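Local coordinates for protein monovalent Na+/H+ antiporter subunit A (Dietzia sp. DQ12-45-1b, PDB 7D3U) that probably acts as an antiporter subunit, exchanging sodium ions for protons across the cell membrane as part of the multisubunit Mrp complex, at residues B[272-283]-B[404-415]; B[661-669]-B[908-916]. All blocks are in the same frame, centred on the assembly; numbering follows the deposited sequence.

How the contacts relate
Contacts 1 and 2 lie on opposite sides of the chain's centre, with their own centres about 83 Å apart and their nearest atoms about 69 Å apart. They share no helix. Contact 1 comes first along the chain and joins helices 261-284 and 402-423; both of its segments fall in the region related to the antiporter-like subunits of complex I. Contact 2 opens only after contact 1 has closed; it ties helix 646-667, in the region related to MbhD, to the end of helix 890-912 far down the sequence. One is thus internal to the antiporter-like bundle, whereas the other joins distant parts of the C-terminal half, where subunits C and F of the complex also pack.

Contact 1: residues B[272-283]-B[404-415]; sequences MTTAVLGAVFAM and LGALAVFAATFT
Met272 packs at one end of the contact, a knob among Leu404, Leu407, Ala408 and Ala411. Met272 CG lies against Leu404 CD1 (3.4 Å). Bends at chi2 and chi3 (-49° and -61°) then fold the thioether over, and Met272 CE lies 3.7 Å from Leu407 CB and also touches Ala408 N, on the backbone of the facing helix. One turn on, Val276 and Leu407 cross at about a right angle, Val276 CG2 meeting Leu407 CD2 at 3.7 Å, while Ala275 CB faces Ala411 CB.

Over these segments the helices run nearly parallel, crossing at 22° with the axes coming within 8.4 Å, and they belong to the transmembrane bundle shared with the antiporter-like subunits of complex I. Alanines keep the middle close: the CA atoms of Val276 and Ala411 are 4.8 Å apart, and Ala279 CB packs on Phe414 CB. Phe302, from helix 288-308, also touches Ala411.

The aromatic contacts gather at Phe414. Val280 CG2 makes a CH-pi contact over one face, 3.9 Å from the ring centroid and offset toward the rim. Met283 adds a Met-aromatic contact, its SD approaching obliquely, 3.7 Å from Phe414 CD1. An alanine at Phe414 is likely to leave Val280 CG2 and Met283 SD facing a gap, without their ring partner. No hydrogen bond crosses between the segments.

Contact 2: residues B[661-669]-B[908-916]; sequences VVIVLVLQR and AIDKLGGDD
Arg669 reaches across to Leu912, Gly914 and Asp915. From CB, which points toward segment 908-916, the chain first runs extended through CG and CD, and this run takes the guanidinium across. A bend at chi3 (129°) then turns the head back alongside its own helix. NE bonds to the backbone O of Leu766. Arg669 NH1 donates to Leu665 O, one turn back, at 2.9 Å; that oxygen lies in the guanidinium plane, at its edge. NH1 also donates to Leu912 O, which lies near the guanidinium plane. At the tip, NH2 bonds to Gly914 O, again near the plane; both of these bonds are modelled implausibly short, so their exact lengths are doubtful. Arg669 NH2 also makes a weak bond to Leu912 O at 3.0 Å and a salt bridge to Asp915 OD1 at 3.2 Å, approached obliquely and itself a weak hydrogen bond.

The guanidinium thus sits against Leu912 O, at the C-terminal end of helix 890-912, and Gly914 O in the turn that follows, where the chain leaves the helix through two glycines; Gly914 has a positive phi (69°), which favours glycine. The negative end of the helix dipole and the Asp915 carboxylate would both favour a positive charge in this buried place.

Behind it, the two helices run almost parallel over these segments, 8° apart, with apolar side chains between them. Leu665 CD1 and Val661 CG1 each meet Ile909 CD1 at 3.7 Å, and the side chains of Leu665 and Val661 each cross that of Ile909 at about a right angle. Leu912 CD1 reaches Val666 CG1 at 3.8 Å, and Val88 of subunit C packs against the same leucine. Val661 also packs on Val71 of subunit F.

Contact 1: residues B[272-283]-B[404-415]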
# COMPACT_ATOMS: atom_id res chain seq x y z
N MET B 272 44.33 0.37 24.40
CA MET B 272 45.07 0.98 25.50
C MET B 272 44.30 2.14 26.11
O MET B 272 44.31 2.31 27.33
CB MET B 272 46.45 1.42 25.03
CG MET B 272 47.45 0.31 25.08
SD MET B 272 47.43 -0.57 26.66
CE MET B 272 47.85 0.76 27.78
N THR B 273 43.63 2.95 25.28
CA THR B 273 42.78 4.00 25.83
C THR B 273 41.70 3.41 26.71
O THR B 273 41.45 3.90 27.82
CB THR B 273 42.16 4.84 24.71
OG1 THR B 273 41.53 3.98 23.76
CG2 THR B 273 43.22 5.68 24.03
N THR B 274 41.05 2.33 26.26
CA THR B 274 40.00 1.75 27.08
C THR B 274 40.57 1.01 28.28
O THR B 274 39.91 0.95 29.32
CB THR B 274 39.10 0.83 26.25
OG1 THR B 274 37.97 0.45 27.03
CG2 THR B 274 39.84 -0.41 25.84
N ALA B 275 41.80 0.50 28.19
CA ALA B 275 42.42 -0.11 29.37
C ALA B 275 42.65 0.93 30.45
O ALA B 275 42.29 0.73 31.61
CB ALA B 275 43.73 -0.79 28.98
N VAL B 276 43.25 2.07 30.08
CA VAL B 276 43.51 3.12 31.06
C VAL B 276 42.20 3.67 31.61
O VAL B 276 42.02 3.81 32.82
CB VAL B 276 44.37 4.24 30.44
CG1 VAL B 276 44.70 5.28 31.48
CG2 VAL B 276 45.64 3.65 29.87
N LEU B 277 41.26 4.00 30.72
CA LEU B 277 39.99 4.58 31.13
C LEU B 277 38.98 3.54 31.61
O LEU B 277 37.82 3.88 31.82
CB LEU B 277 39.39 5.39 29.98
CG LEU B 277 40.28 6.51 29.44
CD1 LEU B 277 39.55 7.30 28.36
CD2 LEU B 277 40.72 7.43 30.56
N GLY B 278 39.39 2.29 31.76
CA GLY B 278 38.56 1.33 32.45
C GLY B 278 39.14 1.07 33.82
O GLY B 278 38.41 0.97 34.80
N ALA B 279 40.47 0.99 33.89
CA ALA B 279 41.12 0.84 35.19
C ALA B 279 40.87 2.06 36.07
O ALA B 279 40.59 1.91 37.27
CB ALA B 279 42.62 0.60 34.99
N VAL B 280 40.94 3.26 35.50
CA VAL B 280 40.72 4.47 36.29
C VAL B 280 39.28 4.52 36.81
O VAL B 280 39.04 4.76 37.99
CB VAL B 280 41.06 5.72 35.46
CG1 VAL B 280 40.44 6.96 36.07
CG2 VAL B 280 42.56 5.87 35.33
N PHE B 281 38.31 4.29 35.92
CA PHE B 281 36.91 4.35 36.33
C PHE B 281 36.52 3.19 37.24
O PHE B 281 35.54 3.31 37.99
CB PHE B 281 36.01 4.40 35.11
CG PHE B 281 35.97 5.75 34.45
CD1 PHE B 281 36.91 6.10 33.50
CD2 PHE B 281 35.01 6.68 34.81
CE1 PHE B 281 36.88 7.34 32.90
CE2 PHE B 281 34.98 7.93 34.21
CZ PHE B 281 35.92 8.26 33.25
N ALA B 282 37.24 2.07 37.19
CA ALA B 282 37.03 1.03 38.19
C ALA B 282 37.62 1.45 39.53
O ALA B 282 37.07 1.13 40.59
CB ALA B 282 37.65 -0.29 37.73
N MET B 283 38.74 2.17 39.50
CA MET B 283 39.31 2.73 40.72
C MET B 283 38.37 3.73 41.36
O MET B 283 38.31 3.85 42.59
CB MET B 283 40.66 3.38 40.40
CG MET B 283 41.58 3.54 41.58
SD MET B 283 43.06 4.44 41.10
CE MET B 283 42.34 6.01 40.61
N LEU B 404 54.23 2.06 24.40
CA LEU B 404 53.12 1.15 24.68
C LEU B 404 53.33 0.44 26.01
O LEU B 404 52.38 0.24 26.77
CB LEU B 404 52.97 0.14 23.55
CG LEU B 404 51.69 -0.67 23.68
CD1 LEU B 404 50.53 0.27 23.55
CD2 LEU B 404 51.61 -1.76 22.63
N GLY B 405 54.57 0.06 26.31
CA GLY B 405 54.86 -0.55 27.59
C GLY B 405 54.68 0.41 28.75
O GLY B 405 54.16 0.04 29.80
N ALA B 406 55.10 1.66 28.57
CA ALA B 406 54.94 2.66 29.61
C ALA B 406 53.48 3.07 29.80
O ALA B 406 53.14 3.65 30.83
CB ALA B 406 55.79 3.89 29.30
N LEU B 407 52.63 2.81 28.81
CA LEU B 407 51.19 3.02 29.00
C LEU B 407 50.55 1.81 29.67
O LEU B 407 49.68 1.96 30.55
CB LEU B 407 50.52 3.31 27.66
CG LEU B 407 49.88 4.68 27.52
CD1 LEU B 407 49.21 4.82 26.17
CD2 LEU B 407 48.89 4.92 28.64
N ALA B 408 50.95 0.61 29.26
CA ALA B 408 50.47 -0.60 29.92
C ALA B 408 50.88 -0.63 31.38
O ALA B 408 50.17 -1.21 32.21
CB ALA B 408 50.97 -1.84 29.20
N VAL B 409 52.01 -0.01 31.73
CA VAL B 409 52.42 0.02 33.13
C VAL B 409 51.50 0.92 33.93
O VAL B 409 51.17 0.62 35.08
CB VAL B 409 53.91 0.43 33.25
CG1 VAL B 409 54.33 0.58 34.69
CG2 VAL B 409 54.79 -0.58 32.55
N PHE B 410 51.03 2.02 33.33
CA PHE B 410 50.03 2.86 34.00
C PHE B 410 48.73 2.09 34.19
O PHE B 410 48.14 2.11 35.28
CB PHE B 410 49.79 4.12 33.18
CG PHE B 410 50.62 5.30 33.61
CD1 PHE B 410 51.92 5.44 33.16
CD2 PHE B 410 50.09 6.27 34.44
CE1 PHE B 410 52.68 6.53 33.55
CE2 PHE B 410 50.84 7.35 34.83
CZ PHE B 410 52.14 7.48 34.39
N ALA B 411 48.28 1.42 33.14
CA ALA B 411 47.03 0.67 33.23
C ALA B 411 47.12 -0.44 34.27
O ALA B 411 46.18 -0.68 35.03
CB ALA B 411 46.65 0.11 31.87
N ALA B 412 48.27 -1.12 34.35
CA ALA B 412 48.44 -2.18 35.33
C ALA B 412 48.59 -1.63 36.74
O ALA B 412 48.16 -2.27 37.70
CB ALA B 412 49.64 -3.06 34.97
N THR B 413 49.20 -0.45 36.89
CA THR B 413 49.20 0.21 38.19
C THR B 413 47.78 0.46 38.67
O THR B 413 47.42 0.13 39.81
CB THR B 413 49.97 1.53 38.11
OG1 THR B 413 51.11 1.36 37.27
CG2 THR B 413 50.40 1.96 39.49
N PHE B 414 46.95 1.04 37.81
CA PHE B 414 45.57 1.30 38.20
C PHE B 414 44.79 0.01 38.43
O PHE B 414 43.90 -0.04 39.28
CB PHE B 414 44.88 2.18 37.16
CG PHE B 414 45.39 3.59 37.13
CD1 PHE B 414 45.41 4.35 38.28
CD2 PHE B 414 45.83 4.16 35.95
CE1 PHE B 414 45.87 5.65 38.26
CE2 PHE B 414 46.30 5.46 35.92
CZ PHE B 414 46.32 6.20 37.08
N THR B 415 45.13 -1.06 37.70
CA THR B 415 44.41 -2.32 37.89
C THR B 415 44.79 -2.97 39.22
O THR B 415 43.93 -3.52 39.91
CB THR B 415 44.63 -3.26 36.70
OG1 THR B 415 43.76 -4.39 36.81
CG2 THR B 415 46.06 -3.78 36.63

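Contact 2: residues B[661-669]-B[908-916]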
# COMPACT_ATOMS: atom_id res chain seq x y z
N VAL B 661 -26.45 11.93 -12.50
CA VAL B 661 -27.49 11.58 -11.55
C VAL B 661 -26.90 11.35 -10.16
O VAL B 661 -27.42 11.84 -9.15
CB VAL B 661 -28.27 10.35 -12.04
CG1 VAL B 661 -29.15 9.80 -10.93
CG2 VAL B 661 -29.11 10.71 -13.24
N VAL B 662 -25.78 10.63 -10.08
CA VAL B 662 -25.19 10.32 -8.79
C VAL B 662 -24.58 11.58 -8.16
O VAL B 662 -24.68 11.78 -6.94
CB VAL B 662 -24.15 9.19 -8.92
CG1 VAL B 662 -23.41 8.99 -7.62
CG2 VAL B 662 -24.84 7.91 -9.34
N ILE B 663 -23.95 12.43 -8.97
CA ILE B 663 -23.41 13.67 -8.42
C ILE B 663 -24.53 14.55 -7.90
O ILE B 663 -24.37 15.23 -6.88
CB ILE B 663 -22.55 14.40 -9.47
CG1 ILE B 663 -21.27 13.63 -9.75
CG2 ILE B 663 -22.18 15.78 -8.98
CD1 ILE B 663 -20.29 14.36 -10.64
N VAL B 664 -25.69 14.54 -8.55
CA VAL B 664 -26.83 15.29 -8.02
C VAL B 664 -27.29 14.68 -6.70
O VAL B 664 -27.58 15.40 -5.73
CB VAL B 664 -27.96 15.33 -9.06
CG1 VAL B 664 -29.31 15.45 -8.37
CG2 VAL B 664 -27.75 16.48 -10.02
N LEU B 665 -27.36 13.35 -6.64
CA LEU B 665 -27.81 12.68 -5.42
C LEU B 665 -26.88 12.94 -4.25
O LEU B 665 -27.33 12.94 -3.09
CB LEU B 665 -27.94 11.18 -5.66
CG LEU B 665 -29.11 10.72 -6.52
CD1 LEU B 665 -29.38 9.25 -6.30
CD2 LEU B 665 -30.33 11.55 -6.21
N VAL B 666 -25.59 13.16 -4.51
CA VAL B 666 -24.65 13.44 -3.43
C VAL B 666 -24.38 14.93 -3.24
O VAL B 666 -23.74 15.31 -2.26
CB VAL B 666 -23.31 12.71 -3.65
CG1 VAL B 666 -23.52 11.21 -3.69
CG2 VAL B 666 -22.62 13.21 -4.90
N LEU B 667 -24.85 15.78 -4.15
CA LEU B 667 -24.74 17.22 -4.00
C LEU B 667 -25.97 17.82 -3.34
O LEU B 667 -25.88 18.93 -2.80
CB LEU B 667 -24.53 17.89 -5.35
CG LEU B 667 -23.09 17.93 -5.88
CD1 LEU B 667 -22.99 18.89 -7.05
CD2 LEU B 667 -22.13 18.30 -4.78
N GLN B 668 -27.11 17.13 -3.37
CA GLN B 668 -28.26 17.59 -2.61
C GLN B 668 -28.01 17.55 -1.11
O GLN B 668 -28.86 18.03 -0.35
CB GLN B 668 -29.48 16.74 -2.95
CG GLN B 668 -29.53 15.40 -2.26
CD GLN B 668 -30.60 14.50 -2.81
OE1 GLN B 668 -31.16 14.76 -3.87
NE2 GLN B 668 -30.91 13.43 -2.09
N ARG B 669 -26.89 16.99 -0.66
CA ARG B 669 -26.55 16.93 0.75
C ARG B 669 -25.46 17.91 1.16
O ARG B 669 -25.29 18.16 2.36
CB ARG B 669 -26.09 15.51 1.12
CG ARG B 669 -26.92 14.42 0.50
CD ARG B 669 -26.36 13.05 0.83
NE ARG B 669 -27.38 12.17 1.37
CZ ARG B 669 -28.27 11.51 0.64
NH1 ARG B 669 -28.25 11.63 -0.68
NH2 ARG B 669 -29.17 10.73 1.22
N ALA B 908 -26.96 2.08 -6.04
CA ALA B 908 -26.48 3.45 -5.93
C ALA B 908 -27.62 4.46 -5.88
O ALA B 908 -27.46 5.54 -5.31
CB ALA B 908 -25.54 3.77 -7.10
N ILE B 909 -28.77 4.13 -6.47
CA ILE B 909 -29.90 5.05 -6.44
C ILE B 909 -30.73 4.87 -5.17
O ILE B 909 -31.22 5.85 -4.60
CB ILE B 909 -30.76 4.87 -7.71
CG1 ILE B 909 -29.97 5.27 -8.95
CG2 ILE B 909 -32.03 5.70 -7.62
CD1 ILE B 909 -29.53 6.70 -8.96
N ASP B 910 -30.89 3.64 -4.70
CA ASP B 910 -31.73 3.40 -3.53
C ASP B 910 -31.02 3.77 -2.23
O ASP B 910 -31.68 4.19 -1.27
CB ASP B 910 -32.18 1.94 -3.49
CG ASP B 910 -32.73 1.54 -2.13
OD1 ASP B 910 -33.70 2.18 -1.68
OD2 ASP B 910 -32.18 0.61 -1.52
N LYS B 911 -29.70 3.63 -2.18
CA LYS B 911 -28.99 3.95 -0.94
C LYS B 911 -28.73 5.45 -0.81
O LYS B 911 -28.84 6.01 0.29
CB LYS B 911 -27.69 3.17 -0.87
CG LYS B 911 -27.87 1.66 -0.81
CD LYS B 911 -27.78 1.15 0.61
CE LYS B 911 -29.15 1.01 1.24
NZ LYS B 911 -29.09 0.34 2.57
N LEU B 912 -28.39 6.11 -1.91
CA LEU B 912 -28.07 7.54 -1.88
C LEU B 912 -29.30 8.42 -2.04
O LEU B 912 -29.31 9.54 -1.52
CB LEU B 912 -27.06 7.88 -2.97
CG LEU B 912 -25.61 7.50 -2.68
CD1 LEU B 912 -24.76 7.63 -3.93
CD2 LEU B 912 -25.05 8.35 -1.56
N GLY B 913 -30.32 7.96 -2.75
CA GLY B 913 -31.50 8.77 -2.98
C GLY B 913 -32.30 9.06 -1.72
O GLY B 913 -32.90 8.15 -1.14
N GLY B 914 -32.32 10.32 -1.30
CA GLY B 914 -33.07 10.69 -0.12
C GLY B 914 -32.46 10.14 1.16
O GLY B 914 -31.32 9.67 1.20
N ASP B 915 -33.26 10.20 2.23
CA ASP B 915 -32.86 9.66 3.52
C ASP B 915 -33.66 8.43 3.89
O ASP B 915 -33.09 7.35 4.05
CB ASP B 915 -33.01 10.74 4.60
CG ASP B 915 -31.97 11.84 4.47
OD1 ASP B 915 -30.97 11.64 3.75
OD2 ASP B 915 -32.15 12.91 5.10
N ASP B 916 -34.98 8.57 3.99
CA ASP B 916 -35.94 7.46 4.12
C ASP B 916 -35.41 6.34 5.01
O ASP B 916 -35.28 5.19 4.60
CB ASP B 916 -36.32 6.93 2.74
CG ASP B 916 -37.52 6.00 2.77
OD1 ASP B 916 -37.98 5.63 3.87
OD2 ASP B 916 -38.03 5.66 1.69